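Local coordinates for protein acyl-CoA dehydrogenase (Mycobacterium thermoresistibile, PDB 3NF4) that probably catalyses the FAD-dependent alpha,beta-dehydrogenation of acyl-CoA thioesters, with a bound flavin-adenine dinucleotide as the likely redox cofactor, at residues Q344-V349 against Y355-Y360; V83-A88 against A305-A310. All blocks are in the same frame, centred on the assembly; numbering follows the deposited sequence.

Contact 1: Q344-V349 against Y355-Y360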
ATOM      1  N   GLN A 344       8.240  12.942   8.593  1.00 39.39           N
ATOM      2  CA  GLN A 344       9.288  11.931   8.572  1.00 41.22           C
ATOM      3  C   GLN A 344      10.668  12.485   8.098  1.00 42.15           C
ATOM      4  O   GLN A 344      11.690  12.254   8.753  1.00 42.67           O
ATOM      5  CB  GLN A 344       8.820  10.715   7.730  1.00 40.63           C
ATOM      6  CG  GLN A 344       9.628   9.392   7.941  1.00 41.11           C
ATOM      7  CD  GLN A 344       9.503   8.850   9.352  1.00 44.06           C
ATOM      8  OE1 GLN A 344       8.536   9.162  10.059  1.00 40.51           O
ATOM      9  NE2 GLN A 344      10.499   8.046   9.783  1.00 44.05           N
ATOM     10  N   VAL A 345      10.677  13.224   6.982  1.00 42.89           N
ATOM     11  CA  VAL A 345      11.888  13.903   6.456  1.00 43.58           C
ATOM     12  C   VAL A 345      12.574  14.863   7.487  1.00 45.14           C
ATOM     13  O   VAL A 345      13.801  14.866   7.617  1.00 44.96           O
ATOM     14  CB  VAL A 345      11.584  14.604   5.097  1.00 43.82           C
ATOM     15  CG1 VAL A 345      12.727  15.484   4.654  1.00 44.32           C
ATOM     16  CG2 VAL A 345      11.235  13.552   4.001  1.00 42.74           C
ATOM     17  N   PHE A 346      11.785  15.628   8.249  1.00 45.57           N
ATOM     18  CA  PHE A 346      12.356  16.517   9.279  1.00 46.82           C
ATOM     19  C   PHE A 346      12.970  15.808  10.527  1.00 47.91           C
ATOM     20  O   PHE A 346      13.798  16.397  11.234  1.00 49.05           O
ATOM     21  CB  PHE A 346      11.324  17.557   9.723  1.00 46.20           C
ATOM     22  CG  PHE A 346      11.154  18.727   8.765  1.00 45.63           C
ATOM     23  CD1 PHE A 346      10.512  18.557   7.527  1.00 41.66           C
ATOM     24  CD2 PHE A 346      11.586  20.005   9.124  1.00 44.79           C
ATOM     25  CE1 PHE A 346      10.310  19.624   6.661  1.00 41.27           C
ATOM     26  CE2 PHE A 346      11.419  21.118   8.244  1.00 44.66           C
ATOM     27  CZ  PHE A 346      10.767  20.922   7.010  1.00 44.76           C
ATOM     28  N   GLY A 347      12.571  14.560  10.804  1.00 47.84           N
ATOM     29  CA  GLY A 347      12.976  13.895  12.041  1.00 46.93           C
ATOM     30  C   GLY A 347      12.280  14.522  13.245  1.00 47.53           C
ATOM     31  O   GLY A 347      11.172  15.058  13.122  1.00 46.62           O
ATOM     32  N   GLY A 348      12.936  14.469  14.414  1.00 48.29           N
ATOM     33  CA  GLY A 348      12.348  14.942  15.671  1.00 47.77           C
ATOM     34  C   GLY A 348      11.841  16.377  15.648  1.00 48.26           C
ATOM     35  O   GLY A 348      10.776  16.661  16.230  1.00 48.05           O
ATOM     36  N   VAL A 349      12.566  17.293  14.994  1.00 48.03           N
ATOM     37  CA  VAL A 349      12.072  18.681  14.968  1.00 48.73           C
ATOM     38  C   VAL A 349      10.800  18.828  14.126  1.00 47.73           C
ATOM     39  O   VAL A 349      10.032  19.756  14.344  1.00 48.14           O
ATOM     40  CB  VAL A 349      13.141  19.796  14.617  1.00 49.70           C
ATOM     41  CG1 VAL A 349      14.114  19.978  15.759  1.00 52.90           C
ATOM     42  CG2 VAL A 349      13.867  19.523  13.311  1.00 49.84           C
ATOM     43  N   TYR A 355       8.111  24.156  13.221  1.00 55.22           N
ATOM     44  CA  TYR A 355       7.880  24.134  11.776  1.00 53.38           C
ATOM     45  C   TYR A 355       6.400  23.907  11.453  1.00 51.34           C
ATOM     46  O   TYR A 355       5.611  23.549  12.339  1.00 50.51           O
ATOM     47  CB  TYR A 355       8.768  23.078  11.094  1.00 53.56           C
ATOM     48  CG  TYR A 355      10.224  23.325  11.319  1.00 55.62           C
ATOM     49  CD1 TYR A 355      10.941  24.237  10.518  1.00 59.28           C
ATOM     50  CD2 TYR A 355      10.879  22.693  12.353  1.00 56.80           C
ATOM     51  CE1 TYR A 355      12.300  24.495  10.759  1.00 62.90           C
ATOM     52  CE2 TYR A 355      12.219  22.930  12.603  1.00 61.46           C
ATOM     53  CZ  TYR A 355      12.934  23.828  11.816  1.00 63.50           C
ATOM     54  OH  TYR A 355      14.269  24.028  12.107  1.00 64.36           O
ATOM     55  N   ARG A 356       6.052  24.103  10.179  1.00 49.69           N
ATOM     56  CA  ARG A 356       4.671  23.986   9.671  1.00 48.37           C
ATOM     57  C   ARG A 356       4.162  22.546   9.368  1.00 46.09           C
ATOM     58  O   ARG A 356       2.961  22.313   9.324  1.00 45.89           O
ATOM     59  CB  ARG A 356       4.526  24.864   8.423  1.00 48.70           C
ATOM     60  CG  ARG A 356       4.508  26.360   8.713  1.00 51.00           C
ATOM     61  CD  ARG A 356       4.278  27.163   7.424  1.00 53.92           C
ATOM     62  NE  ARG A 356       4.000  28.577   7.693  1.00 55.69           N
ATOM     63  CZ  ARG A 356       3.938  29.538   6.766  1.00 56.82           C
ATOM     64  NH1 ARG A 356       4.146  29.256   5.488  1.00 58.04           N
ATOM     65  NH2 ARG A 356       3.683  30.793   7.120  1.00 56.69           N
ATOM     66  N   VAL A 357       5.069  21.594   9.148  1.00 44.44           N
ATOM     67  CA  VAL A 357       4.676  20.254   8.665  1.00 42.96           C
ATOM     68  C   VAL A 357       3.720  19.464   9.611  1.00 42.26           C
ATOM     69  O   VAL A 357       2.891  18.679   9.136  1.00 40.25           O
ATOM     70  CB  VAL A 357       5.895  19.404   8.208  1.00 42.54           C
ATOM     71  CG1 VAL A 357       6.529  20.041   6.993  1.00 42.30           C
ATOM     72  CG2 VAL A 357       6.944  19.265   9.335  1.00 42.04           C
ATOM     73  N   GLU A 358       3.809  19.707  10.925  1.00 41.99           N
ATOM     74  CA  GLU A 358       2.899  19.030  11.864  1.00 42.07           C
ATOM     75  C   GLU A 358       1.473  19.557  11.708  1.00 41.61           C
ATOM     76  O   GLU A 358       0.511  18.788  11.819  1.00 41.18           O
ATOM     77  CB  GLU A 358       3.386  19.106  13.314  1.00 42.84           C
ATOM     78  CG  GLU A 358       3.304  20.518  13.949  1.00 46.72           C
ATOM     79  CD  GLU A 358       1.894  20.868  14.476  1.00 48.91           C
ATOM     80  OE1 GLU A 358       1.572  22.087  14.586  1.00 46.87           O
ATOM     81  OE2 GLU A 358       1.120  19.911  14.749  1.00 48.76           O
ATOM     82  N   ARG A 359       1.335  20.855  11.407  1.00 40.72           N
ATOM     83  CA  ARG A 359       0.017  21.407  11.076  1.00 39.50           C
ATOM     84  C   ARG A 359      -0.550  20.827   9.751  1.00 39.06           C
ATOM     85  O   ARG A 359      -1.750  20.501   9.667  1.00 38.09           O
ATOM     86  CB  ARG A 359       0.075  22.943  11.032  1.00 39.71           C
ATOM     87  CG  ARG A 359      -1.221  23.608  10.523  1.00 40.15           C
ATOM     88  CD  ARG A 359      -1.318  25.154  10.835  1.00 40.53           C
ATOM     89  NE  ARG A 359      -0.262  25.969  10.195  1.00 39.11           N
ATOM     90  CZ  ARG A 359      -0.299  26.446   8.948  1.00 40.33           C
ATOM     91  NH1 ARG A 359      -1.328  26.216   8.131  1.00 39.48           N
ATOM     92  NH2 ARG A 359       0.711  27.179   8.499  1.00 41.12           N
ATOM     93  N   TYR A 360       0.304  20.710   8.723  1.00 38.34           N
ATOM     94  CA  TYR A 360      -0.145  20.229   7.394  1.00 38.00           C
ATOM     95  C   TYR A 360      -0.716  18.809   7.492  1.00 37.79           C
ATOM     96  O   TYR A 360      -1.760  18.526   6.904  1.00 38.19           O
ATOM     97  CB  TYR A 360       0.969  20.323   6.319  1.00 37.04           C
ATOM     98  CG  TYR A 360       1.395  21.759   5.919  1.00 39.00           C
ATOM     99  CD1 TYR A 360       0.537  22.854   6.093  1.00 40.04           C
ATOM    100  CD2 TYR A 360       2.650  22.005   5.354  1.00 37.35           C
ATOM    101  CE1 TYR A 360       0.924  24.150   5.737  1.00 37.98           C
ATOM    102  CE2 TYR A 360       3.039  23.267   5.007  1.00 38.24           C
ATOM    103  CZ  TYR A 360       2.168  24.341   5.190  1.00 39.02           C
ATOM    104  OH  TYR A 360       2.570  25.600   4.808  1.00 40.88           O
TER
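The ring of Tyr355 takes Phe346 over one face and Val349 at its edge. Phe346 CE2 stands 3.8 Å above the plane of the Tyr355 ring, displaced toward the rim, and lies 3.9 Å from Tyr355 CD1. The two rings have centroids 5.3 Å apart and planes turned by 51°, an oblique pairing. Near the plane of the tyrosine ring, the backbone Val349 O approaches the edge at Tyr355 CD2 (3.6 Å), while Val349 CB touches Tyr355 CE2 at 3.8 Å. Val357 meets the phenylalanine with both methyls: its CG2 sits over one face of the Phe346 ring, toward the rim, and its CG1 is 3.8 Å from Phe346 CE1. With chi1 at -79°, CG of Phe346 is anti to its own carbonyl carbon, which carries the ring across toward 355-360.

The segments flank the connection between the consecutive helices 321-346 and 357-367 of the C-terminal domain. Just after helix 321-346, Gly347 leaves helical geometry with a positive phi of 71°; a 3-10 segment starts at Gly348, and the chain then leads on to helix 357-367. No hydrogen bond joins the two segments; they meet through apolar side chains and the carbonyl of Val349 at the ring edge. Tyr272 of helix 247-274 stacks with Phe346, extending the aromatic cluster to a third helix. Arg356 forms salt bridges with Asp36 and Asp40, and Asp40 also pairs with Arg359. Within 344-349, Gln344 hydrogen-bonds through its side-chain amide to Lys365 and Gln375 of a second subunit.

Contact 2: V83-A88 against A305-A310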
ATOM      1  N   VAL A  83      -5.740  28.410  -9.624  1.00 51.29           N
ATOM      2  CA  VAL A  83      -5.706  29.566  -8.712  1.00 52.00           C
ATOM      3  C   VAL A  83      -6.030  29.126  -7.274  1.00 51.12           C
ATOM      4  O   VAL A  83      -5.372  29.540  -6.299  1.00 50.56           O
ATOM      5  CB  VAL A  83      -6.709  30.671  -9.118  1.00 53.65           C
ATOM      6  CG1 VAL A  83      -6.854  31.702  -7.985  1.00 53.61           C
ATOM      7  CG2 VAL A  83      -6.298  31.335 -10.429  1.00 53.65           C
ATOM      8  N   LEU A  84      -7.059  28.290  -7.162  1.00 50.73           N
ATOM      9  CA  LEU A  84      -7.433  27.653  -5.904  1.00 49.59           C
ATOM     10  C   LEU A  84      -6.252  26.855  -5.316  1.00 48.60           C
ATOM     11  O   LEU A  84      -5.998  26.898  -4.112  1.00 48.80           O
ATOM     12  CB  LEU A  84      -8.654  26.760  -6.133  1.00 49.27           C
ATOM     13  CG  LEU A  84      -9.525  26.411  -4.918  1.00 50.71           C
ATOM     14  CD1 LEU A  84      -9.987  27.696  -4.160  1.00 50.96           C
ATOM     15  CD2 LEU A  84     -10.720  25.552  -5.325  1.00 49.10           C
ATOM     16  N   GLU A  85      -5.505  26.163  -6.170  1.00 47.97           N
ATOM     17  CA  GLU A  85      -4.333  25.414  -5.714  1.00 47.38           C
ATOM     18  C   GLU A  85      -3.235  26.318  -5.095  1.00 47.60           C
ATOM     19  O   GLU A  85      -2.620  25.961  -4.076  1.00 46.23           O
ATOM     20  CB  GLU A  85      -3.769  24.551  -6.863  1.00 47.03           C
ATOM     21  CG  GLU A  85      -2.843  23.454  -6.395  1.00 45.93           C
ATOM     22  CD  GLU A  85      -1.803  23.000  -7.415  1.00 44.68           C
ATOM     23  OE1 GLU A  85      -2.120  22.551  -8.544  1.00 43.73           O
ATOM     24  OE2 GLU A  85      -0.629  23.023  -7.044  1.00 46.69           O
ATOM     25  N   GLU A  86      -2.994  27.473  -5.724  1.00 48.78           N
ATOM     26  CA  GLU A  86      -1.969  28.428  -5.280  1.00 49.58           C
ATOM     27  C   GLU A  86      -2.353  29.024  -3.928  1.00 50.06           C
ATOM     28  O   GLU A  86      -1.525  29.086  -3.022  1.00 50.58           O
ATOM     29  CB  GLU A  86      -1.742  29.543  -6.319  1.00 51.46           C
ATOM     30  CG  GLU A  86      -1.038  29.121  -7.639  1.00 52.43           C
ATOM     31  CD  GLU A  86       0.441  28.743  -7.470  1.00 56.01           C
ATOM     32  OE1 GLU A  86       1.020  28.989  -6.387  1.00 59.26           O
ATOM     33  OE2 GLU A  86       1.038  28.187  -8.426  1.00 57.19           O
ATOM     34  N   ILE A  87      -3.611  29.437  -3.776  1.00 49.72           N
ATOM     35  CA  ILE A  87      -4.130  29.825  -2.456  1.00 49.32           C
ATOM     36  C   ILE A  87      -3.915  28.753  -1.354  1.00 48.20           C
ATOM     37  O   ILE A  87      -3.328  29.068  -0.313  1.00 48.04           O
ATOM     38  CB  ILE A  87      -5.615  30.252  -2.518  1.00 49.70           C
ATOM     39  CG1 ILE A  87      -5.767  31.464  -3.434  1.00 49.57           C
ATOM     40  CG2 ILE A  87      -6.175  30.562  -1.110  1.00 49.08           C
ATOM     41  CD1 ILE A  87      -7.208  31.687  -3.926  1.00 49.44           C
ATOM     42  N   ALA A  88      -4.362  27.514  -1.597  1.00 46.87           N
ATOM     43  CA  ALA A  88      -4.311  26.443  -0.605  1.00 46.19           C
ATOM     44  C   ALA A  88      -2.889  26.106  -0.133  1.00 46.09           C
ATOM     45  O   ALA A  88      -2.717  25.541   0.959  1.00 45.28           O
ATOM     46  CB  ALA A  88      -4.980  25.163  -1.159  1.00 46.26           C
ATOM     47  N   ALA A 305      -2.296  16.360 -12.372  1.00 39.45           N
ATOM     48  CA  ALA A 305      -2.730  15.921 -13.715  1.00 40.59           C
ATOM     49  C   ALA A 305      -4.137  15.300 -13.769  1.00 40.44           C
ATOM     50  O   ALA A 305      -4.884  15.502 -14.724  1.00 40.76           O
ATOM     51  CB  ALA A 305      -1.705  14.957 -14.339  1.00 39.39           C
ATOM     52  N   THR A 306      -4.477  14.533 -12.739  1.00 40.39           N
ATOM     53  CA  THR A 306      -5.804  13.942 -12.616  1.00 41.07           C
ATOM     54  C   THR A 306      -6.933  14.999 -12.461  1.00 41.56           C
ATOM     55  O   THR A 306      -7.958  14.906 -13.158  1.00 42.15           O
ATOM     56  CB  THR A 306      -5.838  12.854 -11.494  1.00 40.77           C
ATOM     57  OG1 THR A 306      -4.770  11.918 -11.716  1.00 39.30           O
ATOM     58  CG2 THR A 306      -7.120  12.112 -11.554  1.00 42.95           C
ATOM     59  N   TYR A 307      -6.751  16.017 -11.618  1.00 40.44           N
ATOM     60  CA  TYR A 307      -7.843  17.013 -11.496  1.00 42.18           C
ATOM     61  C   TYR A 307      -8.017  17.869 -12.767  1.00 43.58           C
ATOM     62  O   TYR A 307      -9.146  18.252 -13.126  1.00 44.14           O
ATOM     63  CB  TYR A 307      -7.854  17.829 -10.162  1.00 41.49           C
ATOM     64  CG  TYR A 307      -6.907  19.023 -10.036  1.00 40.68           C
ATOM     65  CD1 TYR A 307      -7.163  20.213 -10.719  1.00 43.23           C
ATOM     66  CD2 TYR A 307      -5.802  18.977  -9.197  1.00 39.21           C
ATOM     67  CE1 TYR A 307      -6.321  21.307 -10.629  1.00 44.02           C
ATOM     68  CE2 TYR A 307      -4.932  20.091  -9.069  1.00 38.82           C
ATOM     69  CZ  TYR A 307      -5.202  21.257  -9.806  1.00 44.10           C
ATOM     70  OH  TYR A 307      -4.391  22.392  -9.754  1.00 41.63           O
ATOM     71  N   LEU A 308      -6.910  18.099 -13.471  1.00 44.11           N
ATOM     72  CA  LEU A 308      -6.921  18.877 -14.700  1.00 45.25           C
ATOM     73  C   LEU A 308      -7.555  18.147 -15.868  1.00 46.90           C
ATOM     74  O   LEU A 308      -8.239  18.777 -16.679  1.00 47.67           O
ATOM     75  CB  LEU A 308      -5.520  19.342 -15.064  1.00 45.16           C
ATOM     76  CG  LEU A 308      -4.857  20.354 -14.129  1.00 44.31           C
ATOM     77  CD1 LEU A 308      -3.424  20.505 -14.610  1.00 46.38           C
ATOM     78  CD2 LEU A 308      -5.619  21.673 -14.135  1.00 43.18           C
ATOM     79  N   ASP A 309      -7.330  16.830 -15.952  1.00 47.36           N
ATOM     80  CA  ASP A 309      -7.976  16.010 -16.967  1.00 49.23           C
ATOM     81  C   ASP A 309      -9.515  16.112 -16.833  1.00 50.08           C
ATOM     82  O   ASP A 309     -10.217  16.311 -17.841  1.00 50.94           O
ATOM     83  CB  ASP A 309      -7.500  14.556 -16.880  1.00 49.07           C
ATOM     84  CG  ASP A 309      -8.102  13.665 -17.963  1.00 54.96           C
ATOM     85  OD1 ASP A 309      -9.339  13.407 -17.936  1.00 61.44           O
ATOM     86  OD2 ASP A 309      -7.332  13.179 -18.844  1.00 60.84           O
ATOM     87  N   ALA A 310     -10.029  15.968 -15.606  1.00 49.05           N
ATOM     88  CA  ALA A 310     -11.461  16.149 -15.343  1.00 50.14           C
ATOM     89  C   ALA A 310     -11.954  17.569 -15.668  1.00 51.05           C
ATOM     90  O   ALA A 310     -13.017  17.724 -16.222  1.00 51.14           O
ATOM     91  CB  ALA A 310     -11.796  15.774 -13.904  1.00 49.39           C
TER
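Glu85 and Tyr307 make this contact by themselves, each burying 41 Å² against the other, through a hydrogen bond from Tyr307 OH to Glu85 OE1 of 2.6 Å. The hydroxyl uses the anti lone pair of OE1, the one directed away from the other carboxylate oxygen. OE1 lies at the edge of the phenol ring and in its plane, 3.6 Å from Tyr307 CZ, and the carboxylate is turned 90° to the ring. Glu85 has CG opposite its backbone N (chi1 -163°) and an extended chain beyond, which carries the carboxylate out to the hydroxyl. The aliphatic part of the glutamate is also close, with Glu85 CB 3.7 Å from Tyr307 OH.

The two side chains bridge helix 77-88 of the N-terminal domain and helix 289-315 of the C-terminal domain, two all-helical parts of the acyl-CoA dehydrogenase fold that pack together here. Their backbones remain well separated, with 10.8 Å between Glu85 CA and Tyr307 CA. Helix 247-274 lines the interval between them, its Thr259 touching both residues and its Ala255 touching the tyrosine.

Both carboxylate oxygens of the buried Glu85 have a further partner: OE1 forms a salt bridge with Arg13 and OE2 one with Arg304, and these charges would be expected to favour the ionised carboxylate.

Along the chain the two contacts come in series, contact 2 closing at 305-310 before contact 1 opens at 344-349. Their centres are 24 Å apart and their nearest atoms about 6 Å, without touching. Helices 289-315 and 321-346 are consecutive, so the chain passes from the second half of contact 2 into the helix that leads to contact 1. Helix 247-274 packs against both contacts. Contact 2 lies deeper, about 12 Å from the chain centre, and joins the N- and C-terminal domains; contact 1, about 25 Å out, joins consecutive helices of the C-terminal domain beside a second subunit. Segment 305-310 also packs on a third subunit, and helix 321-346 also touches Tyr307 of contact 2.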